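Local coordinates for protein transglutaminase-like enzymes, putative cysteine protease (Cytophaga hutchinsonii, PDB 3ISR) that probably acts as a cysteine-dependent hydrolase of the transglutaminase-like superfamily, possibly a protease, with its natural substrate not established, at residues Q167-A170 and F171-I174; T245-D248 and A249-A253. One frame throughout, in Å; residues are numbered along the deposited sequence.

Contact 1 of 2, residues Q167-A170 and F171-I174; sequences QTSA and FDTI
The carboxylate of D172 reaches back along the start of a helix to the amide of S169, the N-cap residue, and so makes the half of a capping box in which the third helical residue accepts the N-cap amide. Q167 to S169 form the approach, and helix 170-176 begins at A170. OD2 of D172 accepts the S169 N-H at 2.9 Å on its anti side, with the donor 29° out of the carboxylate plane. CG of D172 turns back beside the backbone N and opposite the carbonyl carbon (chi1 -56°), which brings OD2 to the cap. The serine hydroxyl is engaged elsewhere: Q124 binds S169 OG through NE2 and also takes the F171 amide through OE1. With an alanine here, the S169 amide would probably be left without its acceptor and the positive end of the helix without a nearby negative charge. The packed side is formed by T168, whose CG2 lies 4.0 Å from D172 CB and 3.9 Å from T173 OG1, and by the methyl of A170, which rests on L187 and A190 of helix 181-194. Toward 171-174 the looser side begins at Q167, whose side chain stays clear of the turn and packs on D126 of a third subunit; a water stands 2.6 Å from D172 OD2. F171 sends its ring away, in cation-pi contact with K127 and against T175 of a second subunit. Regular helical bonding then starts: T173 N donates to S169 O at 3.0 Å, and I174 N to A170 O.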
ATOM      1  N   GLN B 167       2.577  -7.125 -10.721  1.00 17.11           N
ATOM      2  CA  GLN B 167       2.785  -6.003  -9.790  1.00 17.10           C
ATOM      3  C   GLN B 167       3.063  -6.443  -8.359  1.00 16.44           C
ATOM      4  O   GLN B 167       3.595  -5.667  -7.558  1.00 16.14           O
ATOM      5  CB  GLN B 167       1.593  -5.026  -9.822  1.00 17.24           C
ATOM      6  CG  GLN B 167       1.428  -4.310 -11.166  1.00 19.31           C
ATOM      7  CD  GLN B 167       0.341  -3.230 -11.132  1.00 21.68           C
ATOM      8  OE1 GLN B 167      -0.290  -2.990 -10.099  1.00 23.28           O
ATOM      9  NE2 GLN B 167       0.139  -2.562 -12.264  1.00 22.23           N
ATOM     10  N   THR B 168       2.693  -7.686  -8.035  1.00 15.60           N
ATOM     11  CA  THR B 168       2.837  -8.227  -6.685  1.00 14.62           C
ATOM     12  C   THR B 168       4.293  -8.291  -6.231  1.00 15.11           C
ATOM     13  O   THR B 168       5.184  -8.710  -6.997  1.00 14.93           O
ATOM     14  CB  THR B 168       2.229  -9.651  -6.612  1.00 14.87           C
ATOM     15  OG1 THR B 168       0.906  -9.650  -7.185  1.00 15.79           O
ATOM     16  CG2 THR B 168       2.154 -10.167  -5.194  1.00 14.77           C
ATOM     17  N   SER B 169       4.530  -7.925  -4.975  1.00 14.56           N
ATOM     18  CA  SER B 169       5.885  -7.863  -4.423  1.00 14.74           C
ATOM     19  C   SER B 169       5.950  -8.620  -3.116  1.00 15.50           C
ATOM     20  O   SER B 169       4.919  -9.018  -2.555  1.00 15.04           O
ATOM     21  CB  SER B 169       6.249  -6.392  -4.158  1.00 15.76           C
ATOM     22  OG  SER B 169       5.407  -5.827  -3.147  1.00 15.59           O
ATOM     23  N   ALA B 170       7.165  -8.766  -2.587  1.00 15.95           N
ATOM     24  CA  ALA B 170       7.357  -9.358  -1.284  1.00 16.39           C
ATOM     25  C   ALA B 170       6.502  -8.677  -0.209  1.00 16.14           C
ATOM     26  O   ALA B 170       5.972  -9.358   0.671  1.00 15.20           O
ATOM     27  CB  ALA B 170       8.823  -9.311  -0.871  1.00 15.55           C
ATOM     28  N   PHE B 171       6.406  -7.349  -0.264  1.00 15.65           N
ATOM     29  CA  PHE B 171       5.641  -6.611   0.746  1.00 16.53           C
ATOM     30  C   PHE B 171       4.163  -6.998   0.724  1.00 16.85           C
ATOM     31  O   PHE B 171       3.514  -7.000   1.765  1.00 17.85           O
ATOM     32  CB  PHE B 171       5.825  -5.092   0.589  1.00 15.66           C
ATOM     33  CG  PHE B 171       5.325  -4.294   1.757  1.00 17.30           C
ATOM     34  CD1 PHE B 171       6.018  -4.286   2.972  1.00 17.25           C
ATOM     35  CD2 PHE B 171       4.148  -3.561   1.649  1.00 16.18           C
ATOM     36  CE1 PHE B 171       5.539  -3.543   4.067  1.00 17.97           C
ATOM     37  CE2 PHE B 171       3.676  -2.806   2.740  1.00 19.33           C
ATOM     38  CZ  PHE B 171       4.386  -2.803   3.945  1.00 18.64           C
ATOM     39  N   ASP B 172       3.650  -7.348  -0.453  1.00 16.42           N
ATOM     40  CA  ASP B 172       2.274  -7.828  -0.577  1.00 15.77           C
ATOM     41  C   ASP B 172       2.149  -9.248  -0.047  1.00 15.81           C
ATOM     42  O   ASP B 172       1.243  -9.547   0.737  1.00 14.94           O
ATOM     43  CB  ASP B 172       1.805  -7.779  -2.023  1.00 15.15           C
ATOM     44  CG  ASP B 172       1.937  -6.407  -2.621  1.00 18.02           C
ATOM     45  OD1 ASP B 172       1.581  -5.427  -1.933  1.00 17.43           O
ATOM     46  OD2 ASP B 172       2.393  -6.312  -3.780  1.00 18.11           O
ATOM     47  N   THR B 173       3.069 -10.117  -0.454  1.00 15.63           N
ATOM     48  CA  THR B 173       2.952 -11.545  -0.146  1.00 16.31           C
ATOM     49  C   THR B 173       3.034 -11.788   1.357  1.00 16.60           C
ATOM     50  O   THR B 173       2.411 -12.715   1.872  1.00 16.36           O
ATOM     51  CB  THR B 173       4.027 -12.369  -0.919  1.00 15.83           C
ATOM     52  OG1 THR B 173       3.868 -12.111  -2.316  1.00 16.47           O
ATOM     53  CG2 THR B 173       3.851 -13.878  -0.688  1.00 17.01           C
ATOM     54  N   ILE B 174       3.776 -10.939   2.069  1.00 16.61           N
ATOM     55  CA  ILE B 174       3.962 -11.135   3.496  1.00 17.33           C
ATOM     56  C   ILE B 174       2.611 -11.048   4.258  1.00 16.88           C
ATOM     57  O   ILE B 174       2.458 -11.644   5.322  1.00 17.30           O
ATOM     58  CB  ILE B 174       5.106 -10.218   4.084  1.00 17.55           C
ATOM     59  CG1 ILE B 174       5.621 -10.707   5.447  1.00 19.49           C
ATOM     60  CG2 ILE B 174       4.661  -8.778   4.219  1.00 18.35           C
ATOM     61  CD1 ILE B 174       6.142 -12.138   5.480  1.00 18.73           C
TER
HETATM   62  O   HOH W   1       1.128  -4.691  -5.302  1.00 23.86           O

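Contact 2 of 2, residues T245-D248 and A249-A253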
ATOM      1  N   THR B 245      19.869 -14.856 -13.451  1.00 12.48           N
ATOM      2  CA  THR B 245      19.819 -14.303 -12.100  1.00 11.86           C
ATOM      3  C   THR B 245      19.751 -12.771 -12.186  1.00 11.11           C
ATOM      4  O   THR B 245      20.183 -12.162 -13.172  1.00 11.98           O
ATOM      5  CB  THR B 245      21.034 -14.769 -11.237  1.00 12.26           C
ATOM      6  OG1 THR B 245      22.266 -14.343 -11.843  1.00 12.28           O
ATOM      7  CG2 THR B 245      21.054 -16.293 -11.131  1.00 11.49           C
ATOM      8  N   GLY B 246      19.226 -12.135 -11.149  1.00 10.17           N
ATOM      9  CA  GLY B 246      19.270 -10.681 -11.069  1.00  9.48           C
ATOM     10  C   GLY B 246      18.705 -10.278  -9.716  1.00 10.23           C
ATOM     11  O   GLY B 246      18.485 -11.119  -8.856  1.00  9.37           O
ATOM     12  N   ARG B 247      18.460  -8.992  -9.540  1.00  9.35           N
ATOM     13  CA  ARG B 247      17.988  -8.495  -8.258  1.00 10.02           C
ATOM     14  C   ARG B 247      16.587  -9.018  -7.943  1.00  9.73           C
ATOM     15  O   ARG B 247      16.296  -9.369  -6.802  1.00 10.43           O
ATOM     16  CB  ARG B 247      18.041  -6.962  -8.250  1.00 10.38           C
ATOM     17  CG  ARG B 247      19.441  -6.429  -8.370  1.00 12.04           C
ATOM     18  CD  ARG B 247      19.491  -4.896  -8.510  1.00 18.12           C
ATOM     19  NE  ARG B 247      19.012  -4.242  -7.285  1.00 21.07           N
ATOM     20  CZ  ARG B 247      18.960  -2.924  -7.091  1.00 21.62           C
ATOM     21  NH1 ARG B 247      18.487  -2.457  -5.946  1.00 17.49           N
ATOM     22  NH2 ARG B 247      19.377  -2.081  -8.038  1.00 21.65           N
ATOM     23  N   ASP B 248      15.733  -9.079  -8.960  1.00  8.90           N
ATOM     24  CA  ASP B 248      14.376  -9.610  -8.826  1.00  9.16           C
ATOM     25  C   ASP B 248      13.832  -9.757 -10.223  1.00  9.07           C
ATOM     26  O   ASP B 248      14.602  -9.619 -11.184  1.00  9.35           O
ATOM     27  CB  ASP B 248      13.469  -8.730  -7.933  1.00  7.69           C
ATOM     28  CG  ASP B 248      13.289  -7.304  -8.434  1.00  9.32           C
ATOM     29  OD1 ASP B 248      13.466  -7.008  -9.625  1.00  6.69           O
ATOM     30  OD2 ASP B 248      12.934  -6.436  -7.585  1.00  9.19           O
ATOM     31  N   ALA B 249      12.536 -10.024 -10.341  1.00  8.88           N
ATOM     32  CA  ALA B 249      11.926 -10.316 -11.666  1.00  9.12           C
ATOM     33  C   ALA B 249      12.008  -9.144 -12.655  1.00  9.96           C
ATOM     34  O   ALA B 249      11.905  -9.362 -13.849  1.00 10.53           O
ATOM     35  CB  ALA B 249      10.489 -10.791 -11.521  1.00  8.67           C
ATOM     36  N   ALA B 250      12.231  -7.914 -12.180  1.00 10.24           N
ATOM     37  CA  ALA B 250      12.382  -6.790 -13.110  1.00 11.96           C
ATOM     38  C   ALA B 250      13.584  -7.037 -14.028  1.00 13.32           C
ATOM     39  O   ALA B 250      13.645  -6.514 -15.155  1.00 13.81           O
ATOM     40  CB  ALA B 250      12.566  -5.460 -12.341  1.00 10.93           C
ATOM     41  N   ASP B 251      14.556  -7.805 -13.534  1.00 14.12           N
ATOM     42  CA  ASP B 251      15.772  -8.103 -14.308  1.00 14.99           C
ATOM     43  C   ASP B 251      15.713  -9.454 -15.012  1.00 15.28           C
ATOM     44  O   ASP B 251      16.708  -9.882 -15.620  1.00 15.62           O
ATOM     45  CB  ASP B 251      16.984  -8.163 -13.387  1.00 15.02           C
ATOM     46  CG  ASP B 251      17.329  -6.836 -12.762  1.00 18.54           C
ATOM     47  OD1 ASP B 251      17.069  -5.767 -13.366  1.00 21.39           O
ATOM     48  OD2 ASP B 251      17.930  -6.886 -11.673  1.00 20.33           O
ATOM     49  N   ALA B 252      14.594 -10.156 -14.904  1.00 14.76           N
ATOM     50  CA  ALA B 252      14.522 -11.520 -15.451  1.00 15.11           C
ATOM     51  C   ALA B 252      13.111 -11.938 -15.825  1.00 15.12           C
ATOM     52  O   ALA B 252      12.700 -13.074 -15.542  1.00 15.61           O
ATOM     53  CB  ALA B 252      15.111 -12.522 -14.448  1.00 15.16           C
ATOM     54  N   ALA B 253      12.366 -11.044 -16.466  1.00 14.94           N
ATOM     55  CA  ALA B 253      11.003 -11.391 -16.902  1.00 15.02           C
ATOM     56  C   ALA B 253      11.053 -12.392 -18.040  1.00 14.89           C
ATOM     57  O   ALA B 253      11.963 -12.337 -18.872  1.00 14.57           O
ATOM     58  CB  ALA B 253      10.253 -10.154 -17.354  1.00 15.16           C
TER
HETATM   59  O   HOH W   2      19.461 -10.389 -15.236  1.00 15.92           O
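Two carboxylates, those of D248 and D251, hold the turn, and each is gripped in a different way. The D248 group receives A250 N over one face: the amide stands 3.0 Å from OD1 and 39° out of the carboxylate plane. Its other oxygen, OD2, is bound by S120 OG and Y122 N. D251 is approached instead at its rim, where R247 N bonds to OD2 at 3.0 Å through the anti lone pair. The same oxygen lies 3.4 Å from R247 CB, so the start of the arginine chain passes alongside it. The guanidinium, its plane 51° from that carboxylate, turns to another chain: R247 NH2 forms a salt bridge with D251 OD1 of the third subunit, and D251 OD1 of this chain one with R247 NH2 of that subunit. The bond from A250 N to D248 OD1 defines an Asx turn, and it leads straight into the 3-10 segment 249-251, where D251 N donates to D248 O at 3.0 Å, an i to i+3 bond. The chain thereby folds back on the end of strand 240-246. D248 CG sits between its backbone N and carbonyl carbon (chi1 60°), which places OD1 within reach of the A250 amide. Further along, D251 CB lies 4.1 Å from CA of G246, on the side where any side chain at that glycine would run into it. A water donates to both T245 O and D251 O, 2.8 Å from each.

From the N terminus, contact 1 comes first, where the loop after strand 158-159 enters helix 170-176, and contact 2 follows at the end of strand 240-246, where the chain turns toward strand 255-258. Contact 1 caps the first turn of the helix; contact 2 closes a tight turn. They lie in series, neither nested nor crossed, with centres 15 Å apart and nearest atoms about 7 Å apart. Helix 181-194 packs against both, and the loop holding S120, Y122 and Q124 binds both: Y122 makes a backbone hydrogen bond with A170, and its N binds D248 OD2. Contact 1 thus sets the start of helix 170-176 against helix 181-194, while contact 2 leads from one antiparallel sheet to another.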